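Local coordinates for protein tryptophan--tRNA ligase (Campylobacter jejuni subsp. jejuni, PDB 3TZL) that probably attaches L-tryptophan to its cognate tRNA at the expense of ATP, as a homodimeric class I aminoacyl-tRNA synthetase, at residues Asp30-Ser35 with Gln75-Trp80; Ala64-Ser69 with Asp202-Glu207; Gln252-Lys257 with Gly263-Tyr268. All blocks are in the same frame, centred on the assembly; numbering follows the deposited sequence.

Contact 1: Asp30-Ser35 with Gln75-Trp80; sequences DAQEKS and QKSVFW
Ser77 reaches across to the end of the Gln32 side chain: its OG donates to Gln32 OE1 over 2.7 Å. The hydroxyl lies in the carbonyl plane and takes a lone pair of OE1, with a C=O...donor angle of 111°. Gln32 gets there with CG anti to its carbonyl carbon (chi1 -72°) and the chain fully extended beyond. Because of that path the serine oxygen also rests against the methylene, 3.2 Å from Gln32 CG. A water 3.0 Å from Ser77 OG and 2.9 Å from Ser35 O probably adds a second link, though it has more acceptors in reach than protons. Farther out, Lys76 runs past Gln32, and its NZ ends 5.1 Å from Glu33 OE2: opposite charges near each other but not paired.

Asp73 N also donates to Gln32 OE1, while NE2 gives hydrogen bonds to Gly71 O and Val29 O. Four bonds thus fix the rotation of this buried amide and settle which end is oxygen. The contact joins the turn from helix 18-30 into strand 36-41 to the start of the neighbouring parallel strand 78-81, at one edge of the Rossmann-type sheet of class I synthetases.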
loop_
_atom_site.group_PDB
_atom_site.type_symbol
_atom_site.label_atom_id
_atom_site.label_comp_id
_atom_site.label_asym_id
_atom_site.label_seq_id
_atom_site.Cartn_x
_atom_site.Cartn_y
_atom_site.Cartn_z
ATOM N N ASP B 30 25.834 20.139 -3.508
ATOM C CA ASP B 30 26.455 21.218 -2.750
ATOM C C ASP B 30 25.668 21.580 -1.479
ATOM O O ASP B 30 26.206 22.202 -0.571
ATOM C CB ASP B 30 26.665 22.464 -3.630
ATOM C CG ASP B 30 27.709 22.247 -4.734
ATOM O OD1 ASP B 30 28.548 21.326 -4.609
ATOM O OD2 ASP B 30 27.691 23.010 -5.727
ATOM N N ALA B 31 24.398 21.196 -1.411
ATOM C CA ALA B 31 23.596 21.527 -0.232
ATOM C C ALA B 31 23.920 20.626 0.966
ATOM O O ALA B 31 23.542 20.928 2.093
ATOM C CB ALA B 31 22.102 21.480 -0.563
ATOM N N GLN B 32 24.635 19.533 0.715
ATOM C CA GLN B 32 24.890 18.513 1.734
ATOM C C GLN B 32 25.633 18.975 2.968
ATOM O O GLN B 32 25.311 18.541 4.072
ATOM C CB GLN B 32 25.645 17.334 1.133
ATOM C CG GLN B 32 24.797 16.488 0.218
ATOM C CD GLN B 32 25.583 15.333 -0.352
ATOM O OE1 GLN B 32 25.313 14.178 -0.040
ATOM N NE2 GLN B 32 26.575 15.642 -1.180
ATOM N N GLU B 33 26.647 19.821 2.787
ATOM C CA GLU B 33 27.471 20.243 3.912
ATOM C C GLU B 33 26.673 21.026 4.959
ATOM O O GLU B 33 26.914 20.888 6.158
ATOM C CB GLU B 33 28.645 21.090 3.415
ATOM C CG GLU B 33 29.651 20.324 2.570
ATOM C CD GLU B 33 30.758 21.213 2.038
ATOM O OE1 GLU B 33 30.644 22.450 2.165
ATOM O OE2 GLU B 33 31.742 20.674 1.489
ATOM N N LYS B 34 25.715 21.830 4.510
ATOM C CA LYS B 34 25.017 22.745 5.414
ATOM C C LYS B 34 23.533 22.428 5.612
ATOM O O LYS B 34 22.864 23.064 6.430
ATOM C CB LYS B 34 25.205 24.206 4.976
ATOM C CG LYS B 34 26.579 24.788 5.313
ATOM C CD LYS B 34 26.549 26.313 5.283
ATOM C CE LYS B 34 27.907 26.925 5.597
ATOM N NZ LYS B 34 27.849 28.417 5.563
ATOM N N SER B 35 23.023 21.450 4.872
ATOM C CA SER B 35 21.653 20.991 5.073
ATOM C C SER B 35 21.643 19.551 5.558
ATOM O O SER B 35 22.611 18.806 5.362
ATOM C CB SER B 35 20.829 21.111 3.786
ATOM O OG SER B 35 20.321 22.424 3.610
ATOM N N GLN B 75 27.956 9.492 3.877
ATOM C CA GLN B 75 28.393 9.813 5.222
ATOM C C GLN B 75 27.678 11.054 5.740
ATOM O O GLN B 75 27.193 11.075 6.869
ATOM C CB GLN B 75 29.900 10.070 5.218
ATOM C CG GLN B 75 30.517 10.078 6.592
ATOM C CD GLN B 75 30.444 8.715 7.229
ATOM O OE1 GLN B 75 30.563 7.700 6.541
ATOM N NE2 GLN B 75 30.228 8.675 8.542
ATOM N N LYS B 76 27.631 12.090 4.912
ATOM C CA LYS B 76 26.968 13.335 5.267
ATOM C C LYS B 76 25.442 13.200 5.218
ATOM O O LYS B 76 24.738 13.705 6.095
ATOM C CB LYS B 76 27.401 14.443 4.312
ATOM C CG LYS B 76 28.909 14.676 4.265
ATOM C CD LYS B 76 29.293 15.732 3.220
ATOM C CE LYS B 76 30.736 16.225 3.419
ATOM N NZ LYS B 76 30.973 16.867 4.757
ATOM N N SER B 77 24.942 12.506 4.201
ATOM C CA SER B 77 23.505 12.464 3.905
ATOM C C SER B 77 22.909 11.093 4.156
ATOM O O SER B 77 23.629 10.145 4.432
ATOM C CB SER B 77 23.271 12.811 2.439
ATOM O OG SER B 77 23.754 14.104 2.137
ATOM N N VAL B 78 21.587 10.986 4.049
ATOM C CA VAL B 78 20.930 9.688 4.156
ATOM C C VAL B 78 20.381 9.342 2.794
ATOM O O VAL B 78 19.512 10.036 2.280
ATOM C CB VAL B 78 19.851 9.671 5.246
ATOM C CG1 VAL B 78 19.133 8.338 5.276
ATOM C CG2 VAL B 78 20.498 9.977 6.615
ATOM N N PHE B 79 20.937 8.286 2.199
ATOM C CA PHE B 79 20.668 7.943 0.810
ATOM C C PHE B 79 20.329 6.464 0.657
ATOM O O PHE B 79 21.157 5.603 0.917
ATOM C CB PHE B 79 21.887 8.287 -0.037
ATOM C CG PHE B 79 21.742 7.936 -1.489
ATOM C CD1 PHE B 79 20.880 8.651 -2.306
ATOM C CD2 PHE B 79 22.491 6.907 -2.044
ATOM C CE1 PHE B 79 20.753 8.338 -3.651
ATOM C CE2 PHE B 79 22.373 6.592 -3.395
ATOM C CZ PHE B 79 21.500 7.313 -4.197
ATOM N N TRP B 80 19.117 6.175 0.210
ATOM C CA TRP B 80 18.661 4.800 0.185
ATOM C C TRP B 80 17.706 4.543 -0.962
ATOM O O TRP B 80 17.307 5.455 -1.670
ATOM C CB TRP B 80 18.020 4.412 1.536
ATOM C CG TRP B 80 16.635 4.933 1.784
ATOM C CD1 TRP B 80 15.470 4.226 1.706
ATOM C CD2 TRP B 80 16.268 6.269 2.173
ATOM N NE1 TRP B 80 14.403 5.038 2.019
ATOM C CE2 TRP B 80 14.867 6.296 2.304
ATOM C CE3 TRP B 80 16.990 7.444 2.413
ATOM C CZ2 TRP B 80 14.171 7.450 2.676
ATOM C CZ3 TRP B 80 16.298 8.588 2.779
ATOM C CH2 TRP B 80 14.901 8.583 2.903
HETATM O O HOH W 1 23.345 16.193 4.241
#

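Contact 2: Ala64-Ser69 with Asp202-Glu207; sequences AAAFLS and DIFSSE
Phe204 and Ala66 make the apolar core of this contact. The distal corner of the phenyl ring is laid against the helix, Phe204 CE2 standing 3.7 Å from Ala66 CB. Its neighbour CZ approaches the helix backbone, 4.1 Å from Ala66 CA, and the methylene of Ser69, one turn on, completes the seat with CB 4.2 Å from Phe204 CZ. Both partners approach the ring obliquely. With only a methyl at position 66, the ring can come close to the helix. Phe204 carries CG anti to its carbonyl carbon (chi1 -61°), which sends the ring out from the loop toward the helix. Its own predecessor backs it: Ile203 CG2 sits over the centre of one face, 3.4 Å above the plane.

No hydrogen bond crosses between the segments; polar groups are served within the helix or elsewhere in the chain, Ile203 O by Arg281 and Leu68 O by Lys283. Ser69 turns its hydroxyl back on its own helix, OG donating to Ala65 O at 2.7 Å. That carbonyl also takes the regular helical bond from Ser69 N at 2.9 Å, the two donors arriving from opposite faces of its plane. In the loop, Ser206 occupies the N-cap of helix 207-215.

Tyr284 of helix 278-289 stacks on the Phe204 ring and touches Ala65, Ala66 and Ser69. Ile203 is tied by a backbone hydrogen bond to Leu16 of the predicted 'HIGH' region and touches Tyr21. Helix 53-70, in the beta-alpha-beta crossover between parallel strands 36-41 and 78-81 of the Rossmann-type fold, turns Ala64 and Leu68 to helix 291-320 and Phe67 to helix 18-30, while Ala66 and Ser69 meet the loop that leads into helix 207-215.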
loop_
_atom_site.group_PDB
_atom_site.type_symbol
_atom_site.label_atom_id
_atom_site.label_comp_id
_atom_site.label_asym_id
_atom_site.label_seq_id
_atom_site.Cartn_x
_atom_site.Cartn_y
_atom_site.Cartn_z
ATOM N N ALA B 64 21.213 4.979 -8.561
ATOM C CA ALA B 64 21.972 5.055 -7.325
ATOM C C ALA B 64 23.437 5.319 -7.672
ATOM O O ALA B 64 24.047 6.228 -7.114
ATOM C CB ALA B 64 21.820 3.768 -6.518
ATOM N N ALA B 65 23.981 4.544 -8.611
ATOM C CA ALA B 65 25.374 4.714 -9.059
ATOM C C ALA B 65 25.620 6.121 -9.589
ATOM O O ALA B 65 26.647 6.734 -9.287
ATOM C CB ALA B 65 25.736 3.685 -10.121
ATOM N N ALA B 66 24.673 6.648 -10.355
ATOM C CA ALA B 66 24.828 7.994 -10.903
ATOM C C ALA B 66 24.880 9.070 -9.814
ATOM O O ALA B 66 25.715 9.978 -9.858
ATOM C CB ALA B 66 23.711 8.301 -11.885
ATOM N N PHE B 67 23.989 8.992 -8.831
ATOM C CA PHE B 67 23.956 10.076 -7.853
ATOM C C PHE B 67 25.159 10.014 -6.915
ATOM O O PHE B 67 25.737 11.037 -6.542
ATOM C CB PHE B 67 22.617 10.126 -7.113
ATOM C CG PHE B 67 21.468 10.604 -7.978
ATOM C CD1 PHE B 67 21.343 11.939 -8.310
ATOM C CD2 PHE B 67 20.518 9.717 -8.449
ATOM C CE1 PHE B 67 20.286 12.382 -9.110
ATOM C CE2 PHE B 67 19.473 10.140 -9.255
ATOM C CZ PHE B 67 19.353 11.478 -9.581
ATOM N N LEU B 68 25.550 8.804 -6.546
ATOM C CA LEU B 68 26.765 8.629 -5.774
ATOM C C LEU B 68 27.960 9.164 -6.552
ATOM O O LEU B 68 28.772 9.924 -6.011
ATOM C CB LEU B 68 26.953 7.157 -5.417
ATOM C CG LEU B 68 25.950 6.680 -4.374
ATOM C CD1 LEU B 68 26.045 5.184 -4.205
ATOM C CD2 LEU B 68 26.204 7.377 -3.057
ATOM N N SER B 69 28.052 8.796 -7.830
ATOM C CA SER B 69 29.172 9.236 -8.673
ATOM C C SER B 69 29.296 10.748 -8.810
ATOM O O SER B 69 30.400 11.275 -8.912
ATOM C CB SER B 69 29.061 8.626 -10.063
ATOM O OG SER B 69 29.224 7.240 -9.944
ATOM N N ASP B 202 25.001 13.938 -22.773
ATOM C CA ASP B 202 24.888 12.978 -21.679
ATOM C C ASP B 202 26.181 12.858 -20.869
ATOM O O ASP B 202 27.283 13.108 -21.372
ATOM C CB ASP B 202 24.444 11.604 -22.206
ATOM C CG ASP B 202 23.117 11.669 -22.958
ATOM O OD1 ASP B 202 22.275 12.524 -22.628
ATOM O OD2 ASP B 202 22.920 10.866 -23.893
ATOM N N ILE B 203 26.021 12.476 -19.607
ATOM C CA ILE B 203 27.115 12.429 -18.651
ATOM C C ILE B 203 27.822 11.090 -18.674
ATOM O O ILE B 203 29.042 11.023 -18.576
ATOM C CB ILE B 203 26.585 12.641 -17.230
ATOM C CG1 ILE B 203 26.014 14.053 -17.097
ATOM C CG2 ILE B 203 27.676 12.395 -16.207
ATOM C CD1 ILE B 203 25.403 14.329 -15.745
ATOM N N PHE B 204 27.041 10.022 -18.795
ATOM C CA PHE B 204 27.565 8.678 -18.662
ATOM C C PHE B 204 27.513 7.900 -19.974
ATOM O O PHE B 204 27.144 6.736 -19.999
ATOM C CB PHE B 204 26.820 7.932 -17.548
ATOM C CG PHE B 204 26.973 8.576 -16.199
ATOM C CD1 PHE B 204 28.192 8.550 -15.541
ATOM C CD2 PHE B 204 25.908 9.222 -15.598
ATOM C CE1 PHE B 204 28.342 9.150 -14.304
ATOM C CE2 PHE B 204 26.058 9.837 -14.368
ATOM C CZ PHE B 204 27.280 9.793 -13.722
ATOM N N SER B 205 27.901 8.552 -21.058
ATOM C CA SER B 205 27.908 7.919 -22.362
ATOM C C SER B 205 29.325 7.499 -22.696
ATOM O O SER B 205 30.257 7.784 -21.950
ATOM C CB SER B 205 27.385 8.897 -23.409
ATOM O OG SER B 205 28.088 10.130 -23.343
ATOM N N SER B 206 29.489 6.805 -23.814
ATOM C CA SER B 206 30.818 6.501 -24.307
ATOM C C SER B 206 31.359 7.760 -24.936
ATOM O O SER B 206 30.584 8.638 -25.314
ATOM C CB SER B 206 30.748 5.416 -25.376
ATOM O OG SER B 206 29.980 5.849 -26.487
ATOM N N GLU B 207 32.680 7.838 -25.066
ATOM C CA GLU B 207 33.320 8.949 -25.754
ATOM C C GLU B 207 32.809 9.117 -27.177
ATOM O O GLU B 207 32.760 10.234 -27.691
ATOM C CB GLU B 207 34.828 8.772 -25.770
ATOM C CG GLU B 207 35.465 8.926 -24.401
ATOM C CD GLU B 207 36.966 9.062 -24.483
ATOM O OE1 GLU B 207 37.468 9.326 -25.598
ATOM O OE2 GLU B 207 37.643 8.898 -23.440
#

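Contact 3: Gln252-Lys257 with Gly263-Tyr268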
loop_
_atom_site.group_PDB
_atom_site.type_symbol
_atom_site.label_atom_id
_atom_site.label_comp_id
_atom_site.label_asym_id
_atom_site.label_seq_id
_atom_site.Cartn_x
_atom_site.Cartn_y
_atom_site.Cartn_z
ATOM N N GLN B 252 37.404 32.851 -24.626
ATOM C CA GLN B 252 36.882 34.033 -25.300
ATOM C C GLN B 252 37.956 34.753 -26.105
ATOM O O GLN B 252 37.675 35.318 -27.165
ATOM C CB GLN B 252 36.266 34.968 -24.270
ATOM C CG GLN B 252 35.730 36.267 -24.824
ATOM C CD GLN B 252 35.156 37.136 -23.719
ATOM O OE1 GLN B 252 34.855 36.644 -22.616
ATOM N NE2 GLN B 252 35.005 38.431 -23.997
ATOM N N ILE B 253 39.186 34.719 -25.603
ATOM C CA ILE B 253 40.300 35.341 -26.305
ATOM C C ILE B 253 40.527 34.563 -27.590
ATOM O O ILE B 253 40.800 35.150 -28.643
ATOM C CB ILE B 253 41.580 35.334 -25.446
ATOM C CG1 ILE B 253 41.503 36.411 -24.359
ATOM C CG2 ILE B 253 42.820 35.540 -26.296
ATOM C CD1 ILE B 253 42.476 36.187 -23.209
ATOM N N ARG B 254 40.392 33.238 -27.499
ATOM C CA ARG B 254 40.573 32.365 -28.656
ATOM C C ARG B 254 39.505 32.629 -29.715
ATOM O O ARG B 254 39.804 32.635 -30.912
ATOM C CB ARG B 254 40.600 30.893 -28.223
ATOM C CG ARG B 254 41.894 30.505 -27.516
ATOM C CD ARG B 254 41.766 29.177 -26.787
ATOM N NE ARG B 254 41.584 28.055 -27.701
ATOM C CZ ARG B 254 41.322 26.812 -27.306
ATOM N NH1 ARG B 254 41.217 26.528 -26.010
ATOM N NH2 ARG B 254 41.166 25.850 -28.207
ATOM N N TYR B 255 38.275 32.869 -29.261
ATOM C CA TYR B 255 37.170 33.269 -30.138
ATOM C C TYR B 255 37.425 34.598 -30.842
ATOM O O TYR B 255 37.371 34.675 -32.070
ATOM C CB TYR B 255 35.858 33.351 -29.352
ATOM C CG TYR B 255 35.051 32.061 -29.317
ATOM C CD1 TYR B 255 33.779 32.009 -29.875
ATOM C CD2 TYR B 255 35.556 30.902 -28.724
ATOM C CE1 TYR B 255 33.027 30.856 -29.850
ATOM C CE2 TYR B 255 34.801 29.721 -28.689
ATOM C CZ TYR B 255 33.534 29.713 -29.260
ATOM O OH TYR B 255 32.750 28.577 -29.249
ATOM N N GLU B 256 37.712 35.640 -30.066
ATOM C CA GLU B 256 37.941 36.974 -30.624
ATOM C C GLU B 256 39.195 37.058 -31.501
ATOM O O GLU B 256 39.262 37.872 -32.424
ATOM C CB GLU B 256 37.990 38.027 -29.507
ATOM C CG GLU B 256 36.678 38.155 -28.731
ATOM C CD GLU B 256 36.753 39.161 -27.595
ATOM O OE1 GLU B 256 35.708 39.422 -26.960
ATOM O OE2 GLU B 256 37.855 39.688 -27.340
ATOM N N LYS B 257 40.187 36.220 -31.217
ATOM C CA LYS B 257 41.426 36.243 -31.986
ATOM C C LYS B 257 41.233 35.733 -33.418
ATOM O O LYS B 257 41.875 36.220 -34.347
ATOM C CB LYS B 257 42.502 35.415 -31.282
ATOM C CG LYS B 257 43.850 35.435 -31.976
ATOM C CD LYS B 257 44.813 34.451 -31.339
ATOM C CE LYS B 257 46.162 34.465 -32.048
ATOM N NZ LYS B 257 47.127 33.498 -31.438
ATOM N N GLY B 263 35.008 23.679 -35.563
ATOM C CA GLY B 263 35.355 22.275 -35.519
ATOM C C GLY B 263 36.374 22.057 -34.425
ATOM O O GLY B 263 36.241 21.141 -33.615
ATOM N N HIS B 264 37.370 22.931 -34.367
ATOM C CA HIS B 264 38.359 22.820 -33.319
ATOM C C HIS B 264 37.801 23.142 -31.927
ATOM O O HIS B 264 38.162 22.491 -30.953
ATOM C CB HIS B 264 39.580 23.679 -33.610
ATOM C CG HIS B 264 40.698 23.434 -32.655
ATOM N ND1 HIS B 264 40.872 24.181 -31.511
ATOM C CD2 HIS B 264 41.671 22.494 -32.646
ATOM C CE1 HIS B 264 41.925 23.729 -30.852
ATOM N NE2 HIS B 264 42.429 22.707 -31.521
ATOM N N PHE B 265 36.922 24.131 -31.823
ATOM C CA PHE B 265 36.285 24.415 -30.531
ATOM C C PHE B 265 35.441 23.232 -30.030
ATOM O O PHE B 265 35.392 22.958 -28.831
ATOM C CB PHE B 265 35.453 25.704 -30.593
ATOM C CG PHE B 265 36.289 26.948 -30.728
ATOM C CD1 PHE B 265 37.428 27.118 -29.948
ATOM C CD2 PHE B 265 35.957 27.932 -31.648
ATOM C CE1 PHE B 265 38.217 28.260 -30.069
ATOM C CE2 PHE B 265 36.740 29.078 -31.778
ATOM C CZ PHE B 265 37.869 29.243 -30.991
ATOM N N LYS B 266 34.793 22.525 -30.950
ATOM C CA LYS B 266 34.034 21.337 -30.575
ATOM C C LYS B 266 34.980 20.264 -30.053
ATOM O O LYS B 266 34.682 19.595 -29.059
ATOM C CB LYS B 266 33.233 20.805 -31.761
ATOM C CG LYS B 266 31.994 21.598 -32.055
ATOM C CD LYS B 266 31.399 21.233 -33.408
ATOM C CE LYS B 266 29.889 21.522 -33.430
ATOM N NZ LYS B 266 29.295 21.384 -34.801
ATOM N N ILE B 267 36.117 20.102 -30.729
ATOM C CA ILE B 267 37.153 19.170 -30.290
ATOM C C ILE B 267 37.583 19.504 -28.862
ATOM O O ILE B 267 37.691 18.620 -27.997
ATOM C CB ILE B 267 38.378 19.209 -31.227
ATOM C CG1 ILE B 267 38.066 18.474 -32.539
ATOM C CG2 ILE B 267 39.589 18.588 -30.543
ATOM C CD1 ILE B 267 39.195 18.485 -33.533
ATOM N N TYR B 268 37.812 20.796 -28.633
ATOM C CA TYR B 268 38.102 21.325 -27.310
ATOM C C TYR B 268 36.982 21.011 -26.315
ATOM O O TYR B 268 37.249 20.563 -25.207
ATOM C CB TYR B 268 38.336 22.840 -27.386
ATOM C CG TYR B 268 38.594 23.485 -26.044
ATOM C CD1 TYR B 268 39.657 23.078 -25.253
ATOM C CD2 TYR B 268 37.778 24.509 -25.569
ATOM C CE1 TYR B 268 39.898 23.660 -24.016
ATOM C CE2 TYR B 268 38.016 25.101 -24.338
ATOM C CZ TYR B 268 39.079 24.671 -23.566
ATOM O OH TYR B 268 39.327 25.244 -22.337
#
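A helical hairpin brings these segments together: the end of helix 245-257 and the beginning of helix 262-276 run antiparallel, at 170°, joined by a short turn. The axes of the two segments come no closer than 12.2 Å, a gap filled by long side chains. Tyr255 and Phe265 fill one part of it with an offset stack, ring centroids 4.2 Å apart and planes 17° from parallel. Tyr255 CE2 lies over the centre of the Phe265 ring, whereas Phe265 CE2 falls toward the rim of the tyrosine. The edge of Phe265 meets the helix backbone, its CZ 3.9 Å from Arg254 O.

Arg254 builds the other part. Its chain starts past Phe265, CB lying 4.0 Å from Phe265 CE1, and a bend at chi3 (66°) carries the guanidinium on to Tyr268. There NH1 stands over the centre of the ring, 3.6 Å above its plane, in a cation-pi contact with CZ 4.5 Å from the Tyr268 ring centroid. The guanidinium is steeply tilted against the ring, so it comes edge first and does not lie flat. The second terminal nitrogen, NH2, reaches the edge of the imidazole, 3.5 Å from His264 CE1.

Glu260, in the turn, forms a salt bridge with Arg254 NH2, and Phe236 meets Tyr255 edge-to-face. The arginine charge is therefore shared between a carboxylate and a pi face, which should limit the rotation of the guanidinium. No hydrogen bond links the two segments: between them the attraction is stacking, apolar contact and cation-pi, with the turn and its Glu260 salt bridge adding to it.

How the contacts relate
Contacts 1 and 2 interlock along the chain and touch in space, with centres 19 Å apart. Phe79 of strand 78-81 packs against helix 53-70, its CE2 3.7 Å from Leu68 CG and its CZ 3.9 Å from Ala64 CA, so strand and helix share one core. Contact 2 lies nearest the active site: the Ala66 side chain is about 7 Å from that of Pro12, predicted to bind ATP, and about 12 Å from the bound ADP. Contact 1 lies away from the annotated sites. Contact 3 stands apart on the helical hairpin, its nearest atoms about 10 Å from contact 2 and about 20 Å from contact 1.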